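Local coordinates for protein nucleoporin NUP82 (Chaetomium thermophilum, PDB 5CWW) that probably serves as a structural component of the nuclear pore complex and may dock nuclear transport factors, this chain being its N-terminal beta-propeller part, at residues P43-R47 with W489-S493. Residues are numbered along the deposited sequence; the frame is centred on the assembly and turned at random.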
ATOM      1  N   PRO B  43       5.520   0.051 -18.150  1.00110.84           N
ATOM      2  CA  PRO B  43       5.802  -0.449 -16.797  1.00108.77           C
ATOM      3  C   PRO B  43       4.671  -0.199 -15.803  1.00101.33           C
ATOM      4  O   PRO B  43       4.142   0.910 -15.727  1.00102.95           O
ATOM      5  CB  PRO B  43       7.056   0.332 -16.390  1.00111.04           C
ATOM      6  CG  PRO B  43       7.004   1.576 -17.196  1.00113.28           C
ATOM      7  CD  PRO B  43       6.395   1.182 -18.507  1.00115.09           C
ATOM      8  N   GLY B  44       4.310  -1.238 -15.055  1.00 94.59           N
ATOM      9  CA  GLY B  44       3.265  -1.145 -14.052  1.00 85.36           C
ATOM     10  C   GLY B  44       2.572  -2.481 -13.848  1.00 77.20           C
ATOM     11  O   GLY B  44       2.732  -3.395 -14.657  1.00 78.58           O
ATOM     12  N   PRO B  45       1.794  -2.603 -12.762  1.00 67.54           N
ATOM     13  CA  PRO B  45       1.051  -3.836 -12.482  1.00 65.20           C
ATOM     14  C   PRO B  45      -0.089  -4.066 -13.468  1.00 67.23           C
ATOM     15  O   PRO B  45      -0.561  -3.115 -14.093  1.00 70.59           O
ATOM     16  CB  PRO B  45       0.512  -3.609 -11.067  1.00 60.88           C
ATOM     17  CG  PRO B  45       0.436  -2.132 -10.922  1.00 59.34           C
ATOM     18  CD  PRO B  45       1.575  -1.579 -11.725  1.00 62.27           C
ATOM     19  N   ARG B  46      -0.515  -5.319 -13.603  1.00 65.47           N
ATOM     20  CA  ARG B  46      -1.603  -5.673 -14.506  1.00 64.60           C
ATOM     21  C   ARG B  46      -2.596  -6.606 -13.818  1.00 57.09           C
ATOM     22  O   ARG B  46      -2.525  -7.830 -13.967  1.00 58.38           O
ATOM     23  CB  ARG B  46      -1.059  -6.335 -15.775  1.00 72.46           C
ATOM     24  CG  ARG B  46      -2.128  -6.600 -16.829  1.00 79.82           C
ATOM     25  CD  ARG B  46      -1.589  -7.380 -18.018  1.00 88.48           C
ATOM     26  NE  ARG B  46      -2.614  -7.558 -19.047  1.00 94.70           N
ATOM     27  CZ  ARG B  46      -2.738  -8.633 -19.823  1.00 99.63           C
ATOM     28  NH1 ARG B  46      -1.900  -9.655 -19.712  1.00101.19           N
ATOM     29  NH2 ARG B  46      -3.710  -8.684 -20.722  1.00101.69           N
ATOM     30  N   ARG B  47      -3.519  -6.013 -13.065  1.00 55.48           N
ATOM     31  CA  ARG B  47      -4.608  -6.753 -12.437  1.00 55.12           C
ATOM     32  C   ARG B  47      -5.854  -6.649 -13.306  1.00 53.04           C
ATOM     33  O   ARG B  47      -6.880  -6.117 -12.884  1.00 50.33           O
ATOM     34  CB  ARG B  47      -4.881  -6.218 -11.031  1.00 61.37           C
ATOM     35  CG  ARG B  47      -3.681  -6.321 -10.106  1.00 70.09           C
ATOM     36  CD  ARG B  47      -4.051  -6.049  -8.660  1.00 77.74           C
ATOM     37  NE  ARG B  47      -2.890  -6.173  -7.782  1.00 85.76           N
ATOM     38  CZ  ARG B  47      -2.394  -7.331  -7.354  1.00 93.06           C
ATOM     39  NH1 ARG B  47      -2.953  -8.477  -7.720  1.00 96.37           N
ATOM     40  NH2 ARG B  47      -1.333  -7.344  -6.561  1.00 95.27           N
ATOM     41  N   TRP B 489       7.216  -6.025 -12.997  0.50 68.37           N
ATOM     42  CA  TRP B 489       6.255  -5.798 -11.923  0.50 65.89           C
ATOM     43  C   TRP B 489       5.536  -7.093 -11.563  0.50 65.22           C
ATOM     44  O   TRP B 489       4.411  -7.329 -12.007  0.50 63.80           O
ATOM     45  CB  TRP B 489       5.238  -4.730 -12.332  0.50 72.28           C
ATOM     46  CG  TRP B 489       5.689  -3.335 -12.050  0.50 68.08           C
ATOM     47  CD1 TRP B 489       6.499  -2.560 -12.828  0.50 77.26           C
ATOM     48  CD2 TRP B 489       5.350  -2.541 -10.907  0.50 79.34           C
ATOM     49  NE1 TRP B 489       6.689  -1.334 -12.238  0.50 79.02           N
ATOM     50  CE2 TRP B 489       5.994  -1.296 -11.058  0.50 71.15           C
ATOM     51  CE3 TRP B 489       4.568  -2.763  -9.770  0.50 70.19           C
ATOM     52  CZ2 TRP B 489       5.879  -0.278 -10.114  0.50 79.71           C
ATOM     53  CZ3 TRP B 489       4.455  -1.752  -8.834  0.50 74.97           C
ATOM     54  CH2 TRP B 489       5.106  -0.523  -9.012  0.50 74.43           C
ATOM     55  N   PRO B 490       6.187  -7.946 -10.760  1.00 59.73           N
ATOM     56  CA  PRO B 490       5.515  -9.169 -10.307  1.00 56.08           C
ATOM     57  C   PRO B 490       4.418  -8.844  -9.294  1.00 52.16           C
ATOM     58  O   PRO B 490       4.530  -7.840  -8.589  1.00 49.41           O
ATOM     59  CB  PRO B 490       6.652  -9.984  -9.683  1.00 57.28           C
ATOM     60  CG  PRO B 490       7.650  -8.963  -9.245  1.00 58.24           C
ATOM     61  CD  PRO B 490       7.568  -7.848 -10.250  1.00 60.49           C
ATOM     62  N   MET B 491       3.382  -9.677  -9.224  1.00 52.14           N
ATOM     63  CA  MET B 491       2.207  -9.384  -8.405  1.00 52.95           C
ATOM     64  C   MET B 491       1.806 -10.551  -7.510  1.00 51.49           C
ATOM     65  O   MET B 491       1.915 -11.707  -7.905  1.00 51.32           O
ATOM     66  CB  MET B 491       1.024  -9.021  -9.301  1.00 56.08           C
ATOM     67  CG  MET B 491       1.265  -7.831 -10.212  1.00 58.00           C
ATOM     68  SD  MET B 491      -0.027  -7.681 -11.463  1.00 58.06           S
ATOM     69  CE  MET B 491       0.439  -8.996 -12.584  1.00 56.79           C
ATOM     70  N   PHE B 492       1.331 -10.235  -6.309  1.00 49.62           N
ATOM     71  CA  PHE B 492       0.712 -11.230  -5.438  1.00 49.88           C
ATOM     72  C   PHE B 492      -0.758 -11.420  -5.810  1.00 49.76           C
ATOM     73  O   PHE B 492      -1.410 -10.491  -6.288  1.00 50.80           O
ATOM     74  CB  PHE B 492       0.811 -10.811  -3.967  1.00 49.42           C
ATOM     75  CG  PHE B 492       2.136 -11.117  -3.322  1.00 49.95           C
ATOM     76  CD1 PHE B 492       2.709 -12.374  -3.429  1.00 50.07           C
ATOM     77  CD2 PHE B 492       2.801 -10.144  -2.591  1.00 50.55           C
ATOM     78  CE1 PHE B 492       3.925 -12.653  -2.824  1.00 50.47           C
ATOM     79  CE2 PHE B 492       4.015 -10.417  -1.983  1.00 49.85           C
ATOM     80  CZ  PHE B 492       4.577 -11.677  -2.100  1.00 51.09           C
ATOM     81  N   SER B 493      -1.267 -12.628  -5.588  1.00 50.11           N
ATOM     82  CA  SER B 493      -2.696 -12.907  -5.695  1.00 51.28           C
ATOM     83  C   SER B 493      -3.102 -13.869  -4.589  1.00 50.78           C
ATOM     84  O   SER B 493      -2.383 -14.824  -4.308  1.00 49.43           O
ATOM     85  CB  SER B 493      -3.042 -13.508  -7.056  1.00 55.59           C
ATOM     86  OG  SER B 493      -2.623 -12.669  -8.113  1.00 56.80           O
TER
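Met491, Trp489 and Arg47 carry this contact, in which 43-47 and 489-493 run nearly the same way. In the conformer described, the indole of Trp489 lies under the backbone of Gly44 and the ring of Pro45, both on one face. Gly44 CA stands 3.7 Å from the centroid of the five-membered ring of Trp489, and Pro45 CD makes a second CH-pi contact over the six-membered ring. Farther along, Met491 reaches its thioether to the loop backbone: Arg46 N sends a weak hydrogen bond to Met491 SD at 3.2 Å. Arg47 has CG anti to its carbonyl carbon (chi1 -60°), and from there the straight chain runs antiparallel to the Met491 side chain, one guanidinium face covering Met491 CB. The guanidinium meets Phe492 O end-on and in plane: Arg47 NH1 bonds it at 2.9 Å, nearly in line with the C=O, and NH2 at 3.2 Å on a lone pair. Asp391 OD2 is salt-bridged to Arg47 NH2 and also accepts from Phe492 N, tying both sides together. Through side chains, not backbone pairing, the loop leading into strand 49-52 is laid against edge strand 491-494 of another four-stranded antiparallel sheet, joining N-terminal and C-terminal parts of a beta-propeller.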